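Local coordinates for DUF1116 domain-containing protein (Enterococcus faecalis, PDB 3CLQ) that is of unknown function but belongs to the AllG family, whose name refers to a subunit of oxamate carbamoyltransferase, at residues B[310-322]-B[355-369]. Numbering follows the deposited sequence.
Sequences TETYGVGGFAMAA and VTIPVLDFMGIPTGI
F318 meets 355-369 through CD1, CE1 and CZ of its ring, and its apolar contacts show how one aromatic can serve two neighbours on a strand. CD1 rests against P366 CG, while CE1 and CZ turn to the end of the I369 side chain, CZ lying 3.6 Å from I369 CD1. The ring reaches them with CG anti to the carbonyl carbon of F318 (chi1 -87°). One of its faces is taken by E311 O, 3.5 Å above the plane and over the ring centre, and I369 CD1 also touches that carbonyl, so the helix end, the ring and the strand close together. Y313 extends from the helix with CG anti to its backbone N (chi1 179°), which brings CE2 to 3.7 Å from I365 CD1; its flank also packs on A241, A244 and L245 of helix 234-247. Farther along, small residues fit against branched ones: A321 CB abuts L360 CD2 at 3.5 Å, and A322 CB sits against I357 CG2.

The structural frame is a beta hairpin, strands 356-357 and 363-369 joined through a type I' turn from L360 to M363, part of an antiparallel three-stranded sheet in which 363-369 lies in the middle, between 356-357 and 348-352. Against it lies the chain leaving helix 309-313.

Backbone carbonyls make the second class of contact, with carbon rather than with donors. G314, which leaves the helix with positive phi, brings its CA to 3.3 Å from P366 O and its own O to 3.4 Å from I365 CB; T367 CG2 lies equally near Y313 O. The hydroxyl of T367 turns to K350 O in the neighbouring strand, leaving its methyl for the helix end.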
loop_
_atom_site.group_PDB
_atom_site.type_symbol
_atom_site.label_atom_id
_atom_site.label_comp_id
_atom_site.label_asym_id
_atom_site.label_seq_id
_atom_site.Cartn_x
_atom_site.Cartn_y
_atom_site.Cartn_z
ATOM N N THR B 310 -4.349 19.415 1.761
ATOM C CA THR B 310 -3.705 18.370 1.037
ATOM C C THR B 310 -3.191 18.814 -0.361
ATOM O O THR B 310 -2.011 18.695 -0.674
ATOM C CB THR B 310 -4.725 17.211 0.990
ATOM O OG1 THR B 310 -4.638 16.469 2.225
ATOM C CG2 THR B 310 -4.506 16.321 -0.159
ATOM N N GLU B 311 -4.069 19.330 -1.201
ATOM C CA GLU B 311 -3.596 19.887 -2.444
ATOM C C GLU B 311 -2.797 21.165 -2.224
ATOM O O GLU B 311 -1.952 21.510 -3.069
ATOM C CB GLU B 311 -4.751 20.107 -3.412
ATOM C CG GLU B 311 -6.081 19.739 -2.791
ATOM C CD GLU B 311 -6.639 18.440 -3.343
ATOM O OE1 GLU B 311 -6.352 18.127 -4.518
ATOM O OE2 GLU B 311 -7.382 17.741 -2.614
ATOM N N THR B 312 -3.036 21.860 -1.106
ATOM C CA THR B 312 -2.216 23.044 -0.795
ATOM C C THR B 312 -0.772 22.623 -0.604
ATOM O O THR B 312 0.118 23.405 -0.879
ATOM C CB THR B 312 -2.650 23.849 0.473
ATOM O OG1 THR B 312 -3.989 24.310 0.346
ATOM C CG2 THR B 312 -1.766 25.072 0.648
ATOM N N TYR B 313 -0.568 21.389 -0.126
ATOM C CA TYR B 313 0.740 20.801 0.169
ATOM C C TYR B 313 1.421 20.200 -1.062
ATOM O O TYR B 313 2.643 20.169 -1.153
ATOM C CB TYR B 313 0.592 19.687 1.214
ATOM C CG TYR B 313 1.913 18.998 1.575
ATOM C CD1 TYR B 313 2.861 19.627 2.372
ATOM C CD2 TYR B 313 2.214 17.740 1.090
ATOM C CE1 TYR B 313 4.067 19.008 2.681
ATOM C CE2 TYR B 313 3.401 17.107 1.389
ATOM C CZ TYR B 313 4.326 17.737 2.185
ATOM O OH TYR B 313 5.509 17.086 2.499
ATOM N N GLY B 314 0.622 19.677 -1.977
ATOM C CA GLY B 314 1.118 19.132 -3.224
ATOM C C GLY B 314 0.538 17.757 -3.431
ATOM O O GLY B 314 0.835 17.085 -4.408
ATOM N N VAL B 315 -0.304 17.326 -2.507
ATOM C CA VAL B 315 -0.848 16.010 -2.654
ATOM C C VAL B 315 -2.375 16.031 -2.951
ATOM O O VAL B 315 -2.900 17.058 -3.394
ATOM C CB VAL B 315 -0.305 15.108 -1.526
ATOM C CG1 VAL B 315 -1.273 14.965 -0.383
ATOM C CG2 VAL B 315 0.069 13.805 -2.093
ATOM N N GLY B 316 -3.100 14.926 -2.798
ATOM C CA GLY B 316 -4.514 14.922 -3.219
ATOM C C GLY B 316 -4.694 15.041 -4.730
ATOM O O GLY B 316 -4.092 14.300 -5.502
ATOM N N GLY B 317 -5.527 15.977 -5.170
ATOM C CA GLY B 317 -5.742 16.158 -6.603
ATOM C C GLY B 317 -4.493 16.582 -7.359
ATOM O O GLY B 317 -4.334 16.276 -8.557
ATOM N N PHE B 318 -3.604 17.294 -6.670
ATOM C CA PHE B 318 -2.328 17.668 -7.267
ATOM C C PHE B 318 -1.533 16.404 -7.583
ATOM O O PHE B 318 -0.785 16.358 -8.553
ATOM C CB PHE B 318 -1.541 18.571 -6.316
ATOM C CG PHE B 318 -1.870 20.044 -6.446
ATOM C CD1 PHE B 318 -0.861 20.996 -6.443
ATOM C CD2 PHE B 318 -3.183 20.479 -6.555
ATOM C CE1 PHE B 318 -1.152 22.348 -6.557
ATOM C CE2 PHE B 318 -3.480 21.834 -6.666
ATOM C CZ PHE B 318 -2.463 22.769 -6.669
ATOM N N ALA B 319 -1.702 15.368 -6.759
ATOM C CA ALA B 319 -0.988 14.106 -6.976
ATOM C C ALA B 319 -1.824 13.115 -7.748
ATOM O O ALA B 319 -1.404 12.014 -7.967
ATOM C CB ALA B 319 -0.534 13.499 -5.677
HETATM N N MSE B 320 -3.015 13.516 -8.155
HETATM C CA MSE B 320 -3.884 12.680 -8.964
HETATM C C MSE B 320 -3.151 11.528 -9.654
HETATM O O MSE B 320 -3.512 10.376 -9.488
HETATM C CB MSE B 320 -4.535 13.560 -10.014
HETATM C CG MSE B 320 -6.010 13.353 -10.212
HETATM SE SE MSE B 320 -6.659 14.633 -11.551
HETATM C CE MSE B 320 -8.199 13.541 -12.134
ATOM N N ALA B 321 -2.110 11.842 -10.416
ATOM C CA ALA B 321 -1.420 10.846 -11.247
ATOM C C ALA B 321 -0.962 9.595 -10.510
ATOM O O ALA B 321 -0.827 8.538 -11.110
ATOM C CB ALA B 321 -0.231 11.471 -11.944
ATOM N N ALA B 322 -0.699 9.729 -9.221
ATOM C CA ALA B 322 -0.155 8.648 -8.407
ATOM C C ALA B 322 -1.200 7.588 -8.085
ATOM O O ALA B 322 -0.867 6.509 -7.612
ATOM C CB ALA B 322 0.392 9.205 -7.125
ATOM N N VAL B 355 9.124 13.753 -1.797
ATOM C CA VAL B 355 7.828 13.114 -2.036
ATOM C C VAL B 355 7.536 13.113 -3.540
ATOM O O VAL B 355 7.295 14.164 -4.142
ATOM C CB VAL B 355 6.702 13.868 -1.308
ATOM C CG1 VAL B 355 5.354 13.169 -1.482
ATOM C CG2 VAL B 355 7.045 14.029 0.136
ATOM N N THR B 356 7.553 11.941 -4.151
ATOM C CA THR B 356 7.580 11.882 -5.589
ATOM C C THR B 356 6.497 10.969 -6.193
ATOM O O THR B 356 5.964 10.102 -5.513
ATOM C CB THR B 356 8.978 11.415 -6.038
ATOM O OG1 THR B 356 9.256 10.144 -5.453
ATOM C CG2 THR B 356 10.057 12.407 -5.567
ATOM N N ILE B 357 6.192 11.155 -7.477
ATOM C CA ILE B 357 5.190 10.345 -8.170
ATOM C C ILE B 357 5.807 9.445 -9.222
ATOM O O ILE B 357 6.254 9.904 -10.271
ATOM C CB ILE B 357 4.186 11.226 -8.895
ATOM C CG1 ILE B 357 3.550 12.245 -7.928
ATOM C CG2 ILE B 357 3.129 10.368 -9.570
ATOM C CD1 ILE B 357 2.996 13.421 -8.655
ATOM N N PRO B 358 5.806 8.137 -8.966
ATOM C CA PRO B 358 6.505 7.173 -9.805
ATOM C C PRO B 358 6.129 7.273 -11.289
ATOM O O PRO B 358 7.001 7.462 -12.148
ATOM C CB PRO B 358 6.049 5.843 -9.226
ATOM C CG PRO B 358 5.799 6.155 -7.805
ATOM C CD PRO B 358 5.124 7.479 -7.846
ATOM N N VAL B 359 4.844 7.162 -11.596
ATOM C CA VAL B 359 4.464 7.132 -13.006
ATOM C C VAL B 359 4.960 8.372 -13.787
ATOM O O VAL B 359 5.193 8.290 -14.980
ATOM C CB VAL B 359 2.945 6.883 -13.207
ATOM C CG1 VAL B 359 2.156 8.122 -12.875
ATOM C CG2 VAL B 359 2.672 6.391 -14.630
ATOM N N LEU B 360 5.130 9.506 -13.116
ATOM C CA LEU B 360 5.731 10.681 -13.767
ATOM C C LEU B 360 7.254 10.731 -13.562
ATOM O O LEU B 360 7.803 11.764 -13.157
ATOM C CB LEU B 360 5.095 11.962 -13.239
ATOM C CG LEU B 360 3.843 12.504 -13.948
ATOM C CD1 LEU B 360 3.288 11.565 -15.044
ATOM C CD2 LEU B 360 2.773 12.900 -12.958
ATOM N N ASP B 361 7.918 9.600 -13.812
ATOM C CA ASP B 361 9.369 9.498 -13.674
ATOM C C ASP B 361 9.872 10.053 -12.339
ATOM O O ASP B 361 10.965 10.627 -12.272
ATOM C CB ASP B 361 10.071 10.242 -14.819
ATOM C CG ASP B 361 9.776 9.644 -16.193
ATOM O OD1 ASP B 361 9.583 8.400 -16.293
ATOM O OD2 ASP B 361 9.764 10.426 -17.180
ATOM N N PHE B 362 9.075 9.899 -11.283
ATOM C CA PHE B 362 9.455 10.390 -9.959
ATOM C C PHE B 362 9.674 11.907 -9.892
ATOM O O PHE B 362 10.651 12.355 -9.282
ATOM C CB PHE B 362 10.713 9.662 -9.466
ATOM C CG PHE B 362 10.550 8.196 -9.429
ATOM C CD1 PHE B 362 10.131 7.560 -8.259
ATOM C CD2 PHE B 362 10.745 7.438 -10.583
ATOM C CE1 PHE B 362 9.952 6.191 -8.236
ATOM C CE2 PHE B 362 10.560 6.061 -10.578
ATOM C CZ PHE B 362 10.156 5.431 -9.410
HETATM N N MSE B 363 8.793 12.697 -10.511
HETATM C CA MSE B 363 8.837 14.131 -10.265
HETATM C C MSE B 363 8.362 14.370 -8.842
HETATM O O MSE B 363 7.558 13.610 -8.323
HETATM C CB MSE B 363 8.025 14.942 -11.291
HETATM C CG MSE B 363 6.533 14.851 -11.139
HETATM SE SE MSE B 363 5.454 16.298 -11.974
HETATM C CE MSE B 363 3.901 16.235 -10.816
ATOM N N GLY B 364 8.897 15.393 -8.193
ATOM C CA GLY B 364 8.455 15.753 -6.858
ATOM C C GLY B 364 7.076 16.367 -6.975
ATOM O O GLY B 364 6.756 17.030 -7.961
ATOM N N ILE B 365 6.234 16.142 -5.983
ATOM C CA ILE B 365 4.924 16.745 -6.010
ATOM C C ILE B 365 5.037 18.270 -6.190
ATOM O O ILE B 365 6.045 18.860 -5.792
ATOM C CB ILE B 365 4.181 16.401 -4.761
ATOM C CG1 ILE B 365 5.054 16.708 -3.541
ATOM C CG2 ILE B 365 3.859 14.943 -4.785
ATOM C CD1 ILE B 365 4.286 16.726 -2.225
ATOM N N PRO B 366 4.020 18.906 -6.808
ATOM C CA PRO B 366 4.129 20.343 -7.075
ATOM C C PRO B 366 3.787 21.151 -5.848
ATOM O O PRO B 366 2.652 21.108 -5.370
ATOM C CB PRO B 366 3.110 20.589 -8.176
ATOM C CG PRO B 366 2.166 19.405 -8.137
ATOM C CD PRO B 366 2.734 18.340 -7.253
ATOM N N THR B 367 4.769 21.893 -5.348
ATOM C CA THR B 367 4.625 22.594 -4.077
ATOM C C THR B 367 4.654 24.115 -4.187
ATOM O O THR B 367 5.503 24.677 -4.882
ATOM C CB THR B 367 5.790 22.249 -3.159
ATOM O OG1 THR B 367 6.323 20.982 -3.533
ATOM C CG2 THR B 367 5.346 22.219 -1.732
ATOM N N GLY B 368 3.762 24.771 -3.439
ATOM C CA GLY B 368 3.803 26.206 -3.279
ATOM C C GLY B 368 2.995 26.897 -4.345
ATOM O O GLY B 368 3.551 27.540 -5.239
ATOM N N ILE B 369 1.677 26.729 -4.244
ATOM C CA ILE B 369 0.710 27.447 -5.062
ATOM C C ILE B 369 0.929 28.922 -4.896
ATOM O O ILE B 369 0.791 29.451 -3.790
ATOM C CB ILE B 369 -0.739 27.171 -4.624
ATOM C CG1 ILE B 369 -1.087 25.701 -4.885
ATOM C CG2 ILE B 369 -1.661 28.054 -5.396
ATOM C CD1 ILE B 369 -2.124 25.120 -3.961
#